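Local coordinates for signal recognition 54 kDa protein (Pyrococcus furiosus, PDB 3DM5) that belongs to the SRP54 family of signal recognition particle proteins, joining a helical bundle, a P-loop GTPase-type domain that holds GDP here, and a signal-peptide-binding-type domain, at residues 57-62 / 76-81; 157-162 / 175-180; 384-389 / 398-403. One frame throughout, in Å; residues are numbered along the deposited sequence.

Contact 1. Residues 57-62 / 76-81; sequences QRRALE and IKIVYE
Arg-59 reaches across from residues 57-62 to Glu-81 on residues 76-81, and this pairing forms the charged part of the contact. NH2 of Arg-59 gives a hydrogen bond to OE2 of Glu-81 (3.3 Å, N-H...O 152°). The oxygen lies in the guanidinium plane, yet the nitrogen approaches from above the carboxylate, the two planes being turned 72° apart. Lys-77 reaches the same oxygen from the other face of the carboxylate, its NZ standing 2.6 Å from Glu-81 OE2, so one carboxylate oxygen accepts from two cations that it probably screens from each other. Both ends have further partners: the stronger partner of Arg-59 is Glu-82, in a salt bridge to NH1, and NE pairs with Glu-63, while Glu-81 OE1 meets Lys-85. Lys-77 also bridges to Glu-318 of the second subunit.

The rest of the contact is apolar, centred on buried Ile-78. This side chain and Arg-59 run alongside one another, pointing opposite ways, with CG2 of Ile-78 3.8 Å from CB of Arg-59 and near one guanidinium face. Branched and greasy, Ile-78 suits a buried site where it must line an arginine's methylenes and still send CD1 to the backbone, 3.7 Å from CA of Ala-60. CG1 anti to the carbonyl carbon and an extended chi2 direct that methyl there. Ala-60, small enough to admit it, also touches Ile-28 of helix 25-41.

The segment axes come within 9.8 Å at 159°, nearly antiparallel. These antiparallel neighbours belong to the helical bundle domain of SRP54-type proteins.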
ATOM      1  N   GLN A  57     -17.024  -1.289  23.759  1.00 60.92           N
ATOM      2  CA  GLN A  57     -18.218  -2.023  23.349  1.00 70.93           C
ATOM      3  C   GLN A  57     -19.299  -1.956  24.417  1.00 68.59           C
ATOM      4  O   GLN A  57     -20.464  -1.664  24.118  1.00 64.39           O
ATOM      5  CB  GLN A  57     -17.884  -3.486  23.091  1.00 62.91           C
ATOM      6  CG  GLN A  57     -18.885  -4.206  22.197  1.00 65.68           C
ATOM      7  CD  GLN A  57     -18.419  -5.607  21.860  1.00 71.93           C
ATOM      8  OE1 GLN A  57     -18.180  -6.421  22.752  1.00 84.53           O
ATOM      9  NE2 GLN A  57     -18.272  -5.894  20.571  1.00 74.02           N
ATOM     10  N   ARG A  58     -18.890  -2.238  25.653  1.00 60.04           N
ATOM     11  CA  ARG A  58     -19.772  -2.265  26.805  1.00 58.60           C
ATOM     12  C   ARG A  58     -20.435  -0.907  27.037  1.00 72.56           C
ATOM     13  O   ARG A  58     -21.660  -0.804  27.033  1.00 75.47           O
ATOM     14  CB  ARG A  58     -18.984  -2.720  28.032  1.00 66.51           C
ATOM     15  CG  ARG A  58     -19.693  -2.610  29.370  1.00 81.52           C
ATOM     16  CD  ARG A  58     -18.677  -2.752  30.502  1.00 78.94           C
ATOM     17  NE  ARG A  58     -19.041  -1.982  31.691  1.00 93.28           N
ATOM     18  CZ  ARG A  58     -19.167  -0.657  31.726  1.00 90.33           C
ATOM     19  NH1 ARG A  58     -18.985   0.065  30.626  1.00 86.30           N
ATOM     20  NH2 ARG A  58     -19.495  -0.050  32.861  1.00 84.59           N
ATOM     21  N   ARG A  59     -19.632   0.137  27.214  1.00 69.45           N
ATOM     22  CA  ARG A  59     -20.181   1.479  27.403  1.00 69.08           C
ATOM     23  C   ARG A  59     -21.137   1.907  26.282  1.00 67.32           C
ATOM     24  O   ARG A  59     -22.136   2.566  26.536  1.00 78.26           O
ATOM     25  CB  ARG A  59     -19.061   2.519  27.563  1.00 63.18           C
ATOM     26  CG  ARG A  59     -18.185   2.328  28.792  1.00 61.74           C
ATOM     27  CD  ARG A  59     -17.295   3.541  29.043  1.00 59.44           C
ATOM     28  NE  ARG A  59     -18.075   4.775  29.103  1.00 67.71           N
ATOM     29  CZ  ARG A  59     -17.561   5.997  28.996  1.00 63.17           C
ATOM     30  NH1 ARG A  59     -16.263   6.162  28.812  1.00 61.24           N
ATOM     31  NH2 ARG A  59     -18.350   7.058  29.065  1.00 58.95           N
ATOM     32  N   ALA A  60     -20.831   1.551  25.043  1.00 63.81           N
ATOM     33  CA  ALA A  60     -21.681   1.948  23.922  1.00 68.94           C
ATOM     34  C   ALA A  60     -23.020   1.236  23.989  1.00 70.62           C
ATOM     35  O   ALA A  60     -24.069   1.876  23.951  1.00 73.88           O
ATOM     36  CB  ALA A  60     -20.998   1.661  22.584  1.00 57.87           C
ATOM     37  N   LEU A  61     -22.966  -0.091  24.093  1.00 69.68           N
ATOM     38  CA  LEU A  61     -24.153  -0.943  24.198  1.00 70.96           C
ATOM     39  C   LEU A  61     -25.117  -0.593  25.338  1.00 79.56           C
ATOM     40  O   LEU A  61     -26.330  -0.562  25.129  1.00 82.49           O
ATOM     41  CB  LEU A  61     -23.736  -2.408  24.337  1.00 64.03           C
ATOM     42  CG  LEU A  61     -23.713  -3.241  23.056  1.00 65.39           C
ATOM     43  CD1 LEU A  61     -23.538  -2.366  21.817  1.00 74.16           C
ATOM     44  CD2 LEU A  61     -22.638  -4.318  23.138  1.00 64.37           C
ATOM     45  N   GLU A  62     -24.592  -0.331  26.533  1.00 69.66           N
ATOM     46  CA  GLU A  62     -25.454  -0.216  27.704  1.00 76.96           C
ATOM     47  C   GLU A  62     -25.454   1.140  28.405  1.00 78.63           C
ATOM     48  O   GLU A  62     -25.730   1.225  29.597  1.00 83.94           O
ATOM     49  CB  GLU A  62     -25.107  -1.321  28.703  1.00 84.76           C
ATOM     50  CG  GLU A  62     -23.772  -1.132  29.406  1.00 91.21           C
ATOM     51  CD  GLU A  62     -23.307  -2.387  30.127  1.00 99.43           C
ATOM     52  OE1 GLU A  62     -23.500  -3.495  29.579  1.00 96.50           O
ATOM     53  OE2 GLU A  62     -22.742  -2.266  31.235  1.00101.20           O
ATOM     54  N   ILE A  76     -19.100   8.803  19.971  1.00 51.18           N
ATOM     55  CA  ILE A  76     -17.920   9.561  19.633  1.00 46.15           C
ATOM     56  C   ILE A  76     -17.237   9.918  20.940  1.00 55.40           C
ATOM     57  O   ILE A  76     -16.022   9.829  21.046  1.00 55.08           O
ATOM     58  CB  ILE A  76     -18.282  10.861  18.914  1.00 53.42           C
ATOM     59  CG1 ILE A  76     -19.239  10.602  17.747  1.00 52.53           C
ATOM     60  CG2 ILE A  76     -17.039  11.574  18.440  1.00 44.51           C
ATOM     61  CD1 ILE A  76     -18.572  10.219  16.512  1.00 50.32           C
ATOM     62  N   LYS A  77     -18.030  10.316  21.937  1.00 55.14           N
ATOM     63  CA  LYS A  77     -17.509  10.701  23.253  1.00 48.64           C
ATOM     64  C   LYS A  77     -16.849   9.540  23.994  1.00 46.83           C
ATOM     65  O   LYS A  77     -15.757   9.682  24.532  1.00 48.62           O
ATOM     66  CB  LYS A  77     -18.623  11.291  24.121  1.00 52.86           C
ATOM     67  CG  LYS A  77     -18.131  12.131  25.299  1.00 59.45           C
ATOM     68  CD  LYS A  77     -18.045  11.330  26.585  1.00 58.75           C
ATOM     69  CE  LYS A  77     -17.731  12.244  27.760  1.00 67.75           C
ATOM     70  NZ  LYS A  77     -17.609  11.521  29.061  1.00 68.34           N
ATOM     71  N   ILE A  78     -17.529   8.402  24.035  1.00 51.43           N
ATOM     72  CA  ILE A  78     -16.985   7.200  24.660  1.00 56.88           C
ATOM     73  C   ILE A  78     -15.604   6.811  24.097  1.00 54.60           C
ATOM     74  O   ILE A  78     -14.651   6.608  24.846  1.00 48.51           O
ATOM     75  CB  ILE A  78     -17.947   6.014  24.487  1.00 53.17           C
ATOM     76  CG1 ILE A  78     -19.285   6.321  25.175  1.00 56.18           C
ATOM     77  CG2 ILE A  78     -17.313   4.759  25.042  1.00 53.96           C
ATOM     78  CD1 ILE A  78     -20.360   5.258  24.970  1.00 54.18           C
ATOM     79  N   VAL A  79     -15.506   6.709  22.775  1.00 47.31           N
ATOM     80  CA  VAL A  79     -14.241   6.428  22.116  1.00 44.87           C
ATOM     81  C   VAL A  79     -13.149   7.439  22.500  1.00 46.14           C
ATOM     82  O   VAL A  79     -12.035   7.048  22.812  1.00 46.14           O
ATOM     83  CB  VAL A  79     -14.412   6.397  20.573  1.00 47.32           C
ATOM     84  CG1 VAL A  79     -13.070   6.348  19.843  1.00 32.99           C
ATOM     85  CG2 VAL A  79     -15.238   5.229  20.170  1.00 40.38           C
ATOM     86  N   TYR A  80     -13.450   8.732  22.456  1.00 43.08           N
ATOM     87  CA  TYR A  80     -12.443   9.747  22.742  1.00 41.96           C
ATOM     88  C   TYR A  80     -11.914   9.603  24.151  1.00 48.45           C
ATOM     89  O   TYR A  80     -10.723   9.782  24.399  1.00 44.58           O
ATOM     90  CB  TYR A  80     -13.028  11.132  22.588  1.00 36.21           C
ATOM     91  CG  TYR A  80     -12.171  12.230  23.158  1.00 42.18           C
ATOM     92  CD1 TYR A  80     -12.601  12.997  24.233  1.00 42.17           C
ATOM     93  CD2 TYR A  80     -10.945  12.525  22.607  1.00 41.96           C
ATOM     94  CE1 TYR A  80     -11.817  14.032  24.737  1.00 43.18           C
ATOM     95  CE2 TYR A  80     -10.157  13.555  23.106  1.00 47.32           C
ATOM     96  CZ  TYR A  80     -10.593  14.303  24.168  1.00 43.91           C
ATOM     97  OH  TYR A  80      -9.786  15.315  24.655  1.00 47.37           O
ATOM     98  N   GLU A  81     -12.822   9.275  25.064  1.00 45.88           N
ATOM     99  CA  GLU A  81     -12.540   9.240  26.491  1.00 46.21           C
ATOM    100  C   GLU A  81     -11.772   7.981  26.875  1.00 48.79           C
ATOM    101  O   GLU A  81     -10.828   8.023  27.670  1.00 48.38           O
ATOM    102  CB  GLU A  81     -13.853   9.361  27.270  1.00 47.02           C
ATOM    103  CG  GLU A  81     -13.798   8.926  28.724  1.00 68.53           C
ATOM    104  CD  GLU A  81     -15.155   9.045  29.404  1.00 87.67           C
ATOM    105  OE1 GLU A  81     -15.235   8.743  30.620  1.00 87.07           O
ATOM    106  OE2 GLU A  81     -16.135   9.439  28.718  1.00 74.94           O
TER

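Contact 2. Residues 157-162 / 175-180; sequences EVFGNP and VDYFKS
Tyr-177 of the helical segment 175-180 meets two side chains of strand 157-159, Glu-157 and Phe-159, each in a different way. Against Phe-159 it is oblique: the ring planes make 44° and the centroids are 5.6 Å apart. Closest is the base of the tyrosine, its CB standing 3.7 Å from CD1 of Phe-159, so the phenylalanine packs by its CD1-CE1 side on the root of the other ring. In both residues CG is anti to the backbone nitrogen (chi1 174° for Phe-159), which carries each ring away from its own backbone to where the two meet.

Glu-157 instead comes to the tyrosine's rim. Its carboxylate stands at 76° to the ring, with OE2 near the ring plane and 3.2 Å from CE2 of Tyr-177. No hydrogen bond is made; a carboxylate oxygen beside the ring's weakly positive C-H edge is probably favourable.

Alternation along the strand explains the choice of residues. Glu-157 and Phe-159 point toward the helix, while Val-158 between them points away, onto helix 142-151. Phe-159 supplies a greasy surface that the exposed Tyr-177 can cover while tolerating water, and it also packs on Leu-170 and Glu-173 of helix 167-180. Strand 157-159 is an outermost strand of this chain's sheet, backbone hydrogen-bonded to Val-133 and Cys-135 of strand 131-135, and its packing against the following helix 167-180 is a strand-helix unit of the alpha/beta P-loop NTPase fold.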
ATOM      1  N   GLU A 157      25.520  25.913  27.419  1.00 51.79           N
ATOM      2  CA  GLU A 157      26.732  25.245  27.862  1.00 50.98           C
ATOM      3  C   GLU A 157      26.625  23.727  27.894  1.00 49.32           C
ATOM      4  O   GLU A 157      25.651  23.161  28.382  1.00 50.30           O
ATOM      5  CB  GLU A 157      27.168  25.742  29.245  1.00 57.59           C
ATOM      6  CG  GLU A 157      28.049  24.744  29.978  1.00 63.38           C
ATOM      7  CD  GLU A 157      28.975  25.394  30.984  1.00 80.71           C
ATOM      8  OE1 GLU A 157      28.614  26.468  31.517  1.00 82.16           O
ATOM      9  OE2 GLU A 157      30.063  24.820  31.229  1.00 80.58           O
ATOM     10  N   VAL A 158      27.667  23.087  27.382  1.00 43.65           N
ATOM     11  CA  VAL A 158      27.803  21.646  27.428  1.00 45.20           C
ATOM     12  C   VAL A 158      29.094  21.302  28.173  1.00 55.38           C
ATOM     13  O   VAL A 158      30.185  21.437  27.606  1.00 55.81           O
ATOM     14  CB  VAL A 158      27.892  21.042  25.991  1.00 43.76           C
ATOM     15  CG1 VAL A 158      28.100  19.538  26.029  1.00 43.44           C
ATOM     16  CG2 VAL A 158      26.668  21.377  25.197  1.00 39.42           C
ATOM     17  N   PHE A 159      28.973  20.858  29.430  1.00 55.63           N
ATOM     18  CA  PHE A 159      30.124  20.374  30.206  1.00 51.99           C
ATOM     19  C   PHE A 159      30.448  18.952  29.814  1.00 48.15           C
ATOM     20  O   PHE A 159      29.565  18.113  29.750  1.00 56.14           O
ATOM     21  CB  PHE A 159      29.851  20.410  31.719  1.00 54.91           C
ATOM     22  CG  PHE A 159      30.958  19.794  32.549  1.00 59.12           C
ATOM     23  CD1 PHE A 159      31.886  20.597  33.191  1.00 55.00           C
ATOM     24  CD2 PHE A 159      31.090  18.409  32.657  1.00 57.55           C
ATOM     25  CE1 PHE A 159      32.913  20.043  33.934  1.00 49.16           C
ATOM     26  CE2 PHE A 159      32.126  17.839  33.403  1.00 55.52           C
ATOM     27  CZ  PHE A 159      33.039  18.663  34.042  1.00 53.31           C
ATOM     28  N   GLY A 160      31.714  18.660  29.568  1.00 49.91           N
ATOM     29  CA  GLY A 160      32.077  17.291  29.265  1.00 46.43           C
ATOM     30  C   GLY A 160      33.550  17.057  29.465  1.00 67.30           C
ATOM     31  O   GLY A 160      34.268  17.909  30.000  1.00 70.13           O
ATOM     32  N   ASN A 161      33.988  15.876  29.053  1.00 82.67           N
ATOM     33  CA  ASN A 161      35.402  15.541  28.987  1.00 92.18           C
ATOM     34  C   ASN A 161      35.589  14.177  28.368  1.00 90.10           C
ATOM     35  O   ASN A 161      35.755  13.190  29.091  1.00 84.81           O
ATOM     36  CB  ASN A 161      36.067  15.554  30.362  1.00 86.21           C
ATOM     37  CG  ASN A 161      37.511  15.083  30.297  1.00 96.71           C
ATOM     38  OD1 ASN A 161      38.090  14.953  29.205  1.00 73.82           O
ATOM     39  ND2 ASN A 161      38.102  14.824  31.461  1.00 99.96           N
ATOM     40  N   PRO A 162      35.564  14.114  27.024  1.00 87.91           N
ATOM     41  CA  PRO A 162      35.748  12.845  26.312  1.00 98.94           C
ATOM     42  C   PRO A 162      36.950  12.042  26.844  1.00100.88           C
ATOM     43  O   PRO A 162      37.126  10.878  26.475  1.00 85.82           O
ATOM     44  CB  PRO A 162      35.970  13.291  24.860  1.00 90.04           C
ATOM     45  CG  PRO A 162      35.219  14.583  24.747  1.00 73.38           C
ATOM     46  CD  PRO A 162      35.337  15.246  26.102  1.00 79.14           C
ATOM     47  N   VAL A 175      27.880  18.573  37.228  1.00 44.52           N
ATOM     48  CA  VAL A 175      26.779  19.234  37.903  1.00 50.17           C
ATOM     49  C   VAL A 175      27.304  20.401  38.749  1.00 54.02           C
ATOM     50  O   VAL A 175      26.737  21.492  38.747  1.00 50.73           O
ATOM     51  CB  VAL A 175      25.980  18.228  38.757  1.00 44.54           C
ATOM     52  CG1 VAL A 175      25.011  18.939  39.669  1.00 38.57           C
ATOM     53  CG2 VAL A 175      25.249  17.250  37.856  1.00 43.54           C
ATOM     54  N   ASP A 176      28.406  20.175  39.452  1.00 50.63           N
ATOM     55  CA  ASP A 176      28.973  21.212  40.313  1.00 52.88           C
ATOM     56  C   ASP A 176      29.476  22.393  39.495  1.00 51.69           C
ATOM     57  O   ASP A 176      29.235  23.552  39.842  1.00 47.37           O
ATOM     58  CB  ASP A 176      30.067  20.627  41.216  1.00 55.75           C
ATOM     59  CG  ASP A 176      29.501  19.650  42.247  1.00 66.35           C
ATOM     60  OD1 ASP A 176      28.275  19.723  42.509  1.00 60.11           O
ATOM     61  OD2 ASP A 176      30.261  18.808  42.783  1.00 63.96           O
ATOM     62  N   TYR A 177      30.147  22.091  38.389  1.00 51.21           N
ATOM     63  CA  TYR A 177      30.600  23.130  37.475  1.00 55.43           C
ATOM     64  C   TYR A 177      29.455  23.953  36.887  1.00 54.97           C
ATOM     65  O   TYR A 177      29.407  25.162  37.090  1.00 59.59           O
ATOM     66  CB  TYR A 177      31.479  22.552  36.360  1.00 57.08           C
ATOM     67  CG  TYR A 177      32.151  23.617  35.524  1.00 72.70           C
ATOM     68  CD1 TYR A 177      33.448  24.032  35.802  1.00 75.05           C
ATOM     69  CD2 TYR A 177      31.487  24.213  34.456  1.00 75.19           C
ATOM     70  CE1 TYR A 177      34.061  25.006  35.035  1.00 81.62           C
ATOM     71  CE2 TYR A 177      32.095  25.188  33.690  1.00 73.28           C
ATOM     72  CZ  TYR A 177      33.379  25.580  33.983  1.00 78.56           C
ATOM     73  OH  TYR A 177      33.976  26.553  33.214  1.00 95.37           O
ATOM     74  N   PHE A 178      28.542  23.315  36.154  1.00 53.91           N
ATOM     75  CA  PHE A 178      27.440  24.056  35.553  1.00 58.26           C
ATOM     76  C   PHE A 178      26.618  24.752  36.661  1.00 59.49           C
ATOM     77  O   PHE A 178      26.063  25.832  36.442  1.00 60.61           O
ATOM     78  CB  PHE A 178      26.576  23.187  34.621  1.00 37.64           C
ATOM     79  N   LYS A 179      26.561  24.155  37.852  1.00 60.01           N
ATOM     80  CA  LYS A 179      25.852  24.766  38.985  1.00 57.66           C
ATOM     81  C   LYS A 179      26.519  26.076  39.438  1.00 59.26           C
ATOM     82  O   LYS A 179      25.851  27.031  39.837  1.00 56.88           O
ATOM     83  CB  LYS A 179      25.756  23.791  40.163  1.00 54.83           C
ATOM     84  CG  LYS A 179      24.724  24.171  41.217  1.00 57.08           C
ATOM     85  CD  LYS A 179      24.875  23.264  42.431  1.00 58.31           C
ATOM     86  CE  LYS A 179      23.841  23.543  43.517  1.00 67.22           C
ATOM     87  NZ  LYS A 179      23.747  24.985  43.856  1.00 75.17           N
ATOM     88  N   SER A 180      27.842  26.115  39.358  1.00 53.97           N
ATOM     89  CA  SER A 180      28.589  27.313  39.699  1.00 55.34           C
ATOM     90  C   SER A 180      28.273  28.443  38.735  1.00 63.64           C
ATOM     91  O   SER A 180      28.291  29.614  39.115  1.00 69.66           O
ATOM     92  CB  SER A 180      30.085  27.041  39.618  1.00 58.40           C
ATOM     93  OG  SER A 180      30.484  25.970  40.451  1.00 89.26           O
TER

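Contact 3. Residues 384-389 / 398-403; sequences EEELLN and IKRIAR
Glu-386 and Arg-400 meet head-on, carboxylate to guanidinium, in a bidentate salt bridge between residues 384-389 and 398-403. The arginine grips end-on: NH2 bonds to OE1 of Glu-386 at 2.7 Å (N-H...O 159°) and NH1 to OE2 of Glu-386 at 2.7 Å (154°). Both oxygens are met on the syn side and lie close to the guanidinium plane. With the two flat groups only 19° apart, the paired bonds fix the rotation of each, which suits a buried contact where lone charges would be costly.

Ile-401 lies beside the carboxylate, its CD1 3.7 Å from OE1 of Glu-386. The glutamate reaches this far because its chain is extended beyond CG, whereas Arg-400 is bent at chi2 and chi3, bringing its guanidinium to the carboxylate.

A second shell holds these groups in place. OE1 of Glu-386 also accepts from the backbone N of Thr-383, and NH2 of Arg-400 also gives to the carbonyl of Ser-381, so the turn before helix 384-388 is bound to both partners. The strongest polar partner of Arg-400 outside the segments is the backbone O of Arg-127 of the second subunit, which takes NE and brings the arginine into the subunit interface. Neighbouring Glu-385 pairs with Arg-397. Where helix 384-388 ends, Asn-389 folds back, its ND2 bonded to the carbonyl oxygen of Glu-385 (3.0 Å), which also accepts from Asn-389 N.

Within the signal-peptide-binding-type domain, the bridge links short helix 384-388 to helix 395-405. Leu-387 packs on helix 330-341 and on Met-379 of helix 369-379, Ile-401 touches Ile-378 of that same helix, and Ile-398 and Ala-402 lean on helix 409-427.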
ATOM      1  N   GLU A 384     -30.156  11.517 -21.787  1.00 50.26           N
ATOM      2  CA  GLU A 384     -29.022  12.427 -21.826  1.00 53.61           C
ATOM      3  C   GLU A 384     -29.318  13.545 -22.802  1.00 53.79           C
ATOM      4  O   GLU A 384     -29.178  14.719 -22.471  1.00 55.76           O
ATOM      5  CB  GLU A 384     -27.742  11.672 -22.237  1.00 43.26           C
ATOM      6  CG  GLU A 384     -26.467  12.229 -21.655  1.00 54.75           C
ATOM      7  CD  GLU A 384     -26.460  12.300 -20.123  1.00 54.26           C
ATOM      8  OE1 GLU A 384     -27.244  11.590 -19.450  1.00 48.00           O
ATOM      9  OE2 GLU A 384     -25.643  13.078 -19.590  1.00 55.81           O
ATOM     10  N   GLU A 385     -29.749  13.169 -24.003  1.00 49.56           N
ATOM     11  CA  GLU A 385     -29.970  14.145 -25.072  1.00 60.99           C
ATOM     12  C   GLU A 385     -31.028  15.167 -24.680  1.00 60.10           C
ATOM     13  O   GLU A 385     -30.961  16.319 -25.096  1.00 53.72           O
ATOM     14  CB  GLU A 385     -30.386  13.453 -26.366  1.00 54.39           C
ATOM     15  CG  GLU A 385     -31.733  12.778 -26.269  1.00 58.17           C
ATOM     16  CD  GLU A 385     -32.206  12.236 -27.595  1.00 63.61           C
ATOM     17  OE1 GLU A 385     -31.827  12.826 -28.641  1.00 53.38           O
ATOM     18  OE2 GLU A 385     -32.956  11.226 -27.573  1.00 58.30           O
ATOM     19  N   GLU A 386     -32.007  14.730 -23.894  1.00 49.65           N
ATOM     20  CA  GLU A 386     -33.024  15.625 -23.339  1.00 58.98           C
ATOM     21  C   GLU A 386     -32.443  16.563 -22.288  1.00 57.61           C
ATOM     22  O   GLU A 386     -32.661  17.763 -22.343  1.00 59.62           O
ATOM     23  CB  GLU A 386     -34.208  14.833 -22.760  1.00 47.22           C
ATOM     24  CG  GLU A 386     -35.012  14.088 -23.822  1.00 45.92           C
ATOM     25  CD  GLU A 386     -36.021  13.117 -23.227  1.00 60.05           C
ATOM     26  OE1 GLU A 386     -35.857  12.744 -22.046  1.00 53.95           O
ATOM     27  OE2 GLU A 386     -36.976  12.719 -23.940  1.00 55.17           O
ATOM     28  N   LEU A 387     -31.702  16.015 -21.331  1.00 57.17           N
ATOM     29  CA  LEU A 387     -31.056  16.847 -20.320  1.00 58.21           C
ATOM     30  C   LEU A 387     -30.110  17.869 -20.954  1.00 60.45           C
ATOM     31  O   LEU A 387     -29.943  18.981 -20.446  1.00 61.08           O
ATOM     32  CB  LEU A 387     -30.329  15.985 -19.284  1.00 53.91           C
ATOM     33  CG  LEU A 387     -31.222  15.021 -18.506  1.00 55.79           C
ATOM     34  CD1 LEU A 387     -30.365  14.079 -17.702  1.00 51.80           C
ATOM     35  CD2 LEU A 387     -32.166  15.772 -17.605  1.00 57.92           C
ATOM     36  N   LEU A 388     -29.509  17.509 -22.078  1.00 55.68           N
ATOM     37  CA  LEU A 388     -28.505  18.381 -22.678  1.00 65.90           C
ATOM     38  C   LEU A 388     -29.107  19.371 -23.675  1.00 66.16           C
ATOM     39  O   LEU A 388     -28.544  20.437 -23.917  1.00 60.61           O
ATOM     40  CB  LEU A 388     -27.371  17.558 -23.305  1.00 62.20           C
ATOM     41  CG  LEU A 388     -26.586  16.740 -22.273  1.00 58.08           C
ATOM     42  CD1 LEU A 388     -25.502  15.879 -22.906  1.00 48.76           C
ATOM     43  CD2 LEU A 388     -25.990  17.676 -21.240  1.00 54.98           C
ATOM     44  N   ASN A 389     -30.257  19.013 -24.236  1.00 68.34           N
ATOM     45  CA  ASN A 389     -30.987  19.877 -25.168  1.00 73.92           C
ATOM     46  C   ASN A 389     -32.468  19.800 -24.854  1.00 70.61           C
ATOM     47  O   ASN A 389     -33.187  19.007 -25.456  1.00 65.46           O
ATOM     48  CB  ASN A 389     -30.764  19.428 -26.613  1.00 73.94           C
ATOM     49  CG  ASN A 389     -29.324  19.063 -26.891  1.00 85.51           C
ATOM     50  OD1 ASN A 389     -28.473  19.938 -27.052  1.00 91.39           O
ATOM     51  ND2 ASN A 389     -29.036  17.759 -26.938  1.00 79.12           N
ATOM     52  N   ILE A 398     -42.661  14.350 -23.359  1.00 72.75           N
ATOM     53  CA  ILE A 398     -43.192  14.724 -22.054  1.00 67.98           C
ATOM     54  C   ILE A 398     -44.090  13.638 -21.471  1.00 65.63           C
ATOM     55  O   ILE A 398     -44.056  13.361 -20.274  1.00 62.20           O
ATOM     56  CB  ILE A 398     -43.982  16.036 -22.125  1.00 66.26           C
ATOM     57  CG1 ILE A 398     -43.036  17.209 -22.365  1.00 68.98           C
ATOM     58  CG2 ILE A 398     -44.762  16.256 -20.839  1.00 75.45           C
ATOM     59  CD1 ILE A 398     -43.681  18.548 -22.168  1.00 68.95           C
ATOM     60  N   LYS A 399     -44.904  13.024 -22.318  1.00 69.34           N
ATOM     61  CA  LYS A 399     -45.791  11.978 -21.844  1.00 68.05           C
ATOM     62  C   LYS A 399     -44.979  10.717 -21.510  1.00 69.11           C
ATOM     63  O   LYS A 399     -45.366   9.944 -20.631  1.00 67.33           O
ATOM     64  CB  LYS A 399     -46.916  11.713 -22.854  1.00 64.95           C
ATOM     65  N   ARG A 400     -43.843  10.523 -22.189  1.00 68.91           N
ATOM     66  CA  ARG A 400     -42.927   9.429 -21.837  1.00 67.08           C
ATOM     67  C   ARG A 400     -42.238   9.738 -20.500  1.00 65.95           C
ATOM     68  O   ARG A 400     -42.223   8.919 -19.570  1.00 56.63           O
ATOM     69  CB  ARG A 400     -41.868   9.193 -22.928  1.00 64.06           C
ATOM     70  CG  ARG A 400     -41.058   7.882 -22.726  1.00 68.01           C
ATOM     71  CD  ARG A 400     -39.593   7.919 -23.247  1.00 54.77           C
ATOM     72  NE  ARG A 400     -38.698   8.695 -22.384  1.00 55.36           N
ATOM     73  CZ  ARG A 400     -38.077   9.818 -22.748  1.00 59.28           C
ATOM     74  NH1 ARG A 400     -38.236  10.299 -23.973  1.00 50.97           N
ATOM     75  NH2 ARG A 400     -37.292  10.467 -21.891  1.00 53.72           N
ATOM     76  N   ILE A 401     -41.671  10.937 -20.416  1.00 57.98           N
ATOM     77  CA  ILE A 401     -41.022  11.390 -19.198  1.00 57.01           C
ATOM     78  C   ILE A 401     -41.970  11.248 -17.995  1.00 70.36           C
ATOM     79  O   ILE A 401     -41.613  10.662 -16.968  1.00 64.51           O
ATOM     80  CB  ILE A 401     -40.512  12.829 -19.370  1.00 57.61           C
ATOM     81  CG1 ILE A 401     -39.518  12.881 -20.537  1.00 55.40           C
ATOM     82  CG2 ILE A 401     -39.901  13.358 -18.075  1.00 59.11           C
ATOM     83  CD1 ILE A 401     -39.045  14.254 -20.888  1.00 59.64           C
ATOM     84  N   ALA A 402     -43.190  11.755 -18.146  1.00 78.19           N
ATOM     85  CA  ALA A 402     -44.191  11.702 -17.090  1.00 72.24           C
ATOM     86  C   ALA A 402     -44.498  10.260 -16.686  1.00 72.52           C
ATOM     87  O   ALA A 402     -44.539   9.921 -15.501  1.00 73.38           O
ATOM     88  CB  ALA A 402     -45.444  12.408 -17.543  1.00 65.21           C
ATOM     89  N   ARG A 403     -44.713   9.414 -17.684  1.00 73.23           N
ATOM     90  CA  ARG A 403     -44.954   7.992 -17.455  1.00 77.34           C
ATOM     91  C   ARG A 403     -43.762   7.299 -16.785  1.00 82.60           C
ATOM     92  O   ARG A 403     -43.933   6.561 -15.810  1.00 72.69           O
ATOM     93  CB  ARG A 403     -45.315   7.310 -18.778  1.00 85.66           C
ATOM     94  CG  ARG A 403     -45.235   5.794 -18.775  1.00 87.56           C
ATOM     95  CD  ARG A 403     -46.170   5.232 -19.830  1.00 95.33           C
ATOM     96  NE  ARG A 403     -45.598   4.087 -20.532  1.00105.99           N
ATOM     97  CZ  ARG A 403     -45.004   4.163 -21.719  1.00110.97           C
ATOM     98  NH1 ARG A 403     -44.902   5.335 -22.343  1.00 93.90           N
ATOM     99  NH2 ARG A 403     -44.512   3.066 -22.288  1.00102.59           N
TER

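Overall arrangement
From the N terminus, contact 1 comes first, closing the loop between helices 46-62 and 71-86 of the helical bundle. Contact 2 follows in the GTPase-type domain, where the chain leaves the edge strand 157-159 and returns along helix 167-180. Contact 3 closes the short connection from helix 384-388 to helix 395-405 in the C-terminal domain. All three are in series, so none nests in or crosses another, and each ties together near neighbours within its own domain. They lie far apart: the centre of contact 1 is about 52 Å from that of contact 2 and about 50 Å from that of contact 3, while the centres of contacts 2 and 3 are about 87 Å apart. Contacts 1 and 3 both touch the second subunit.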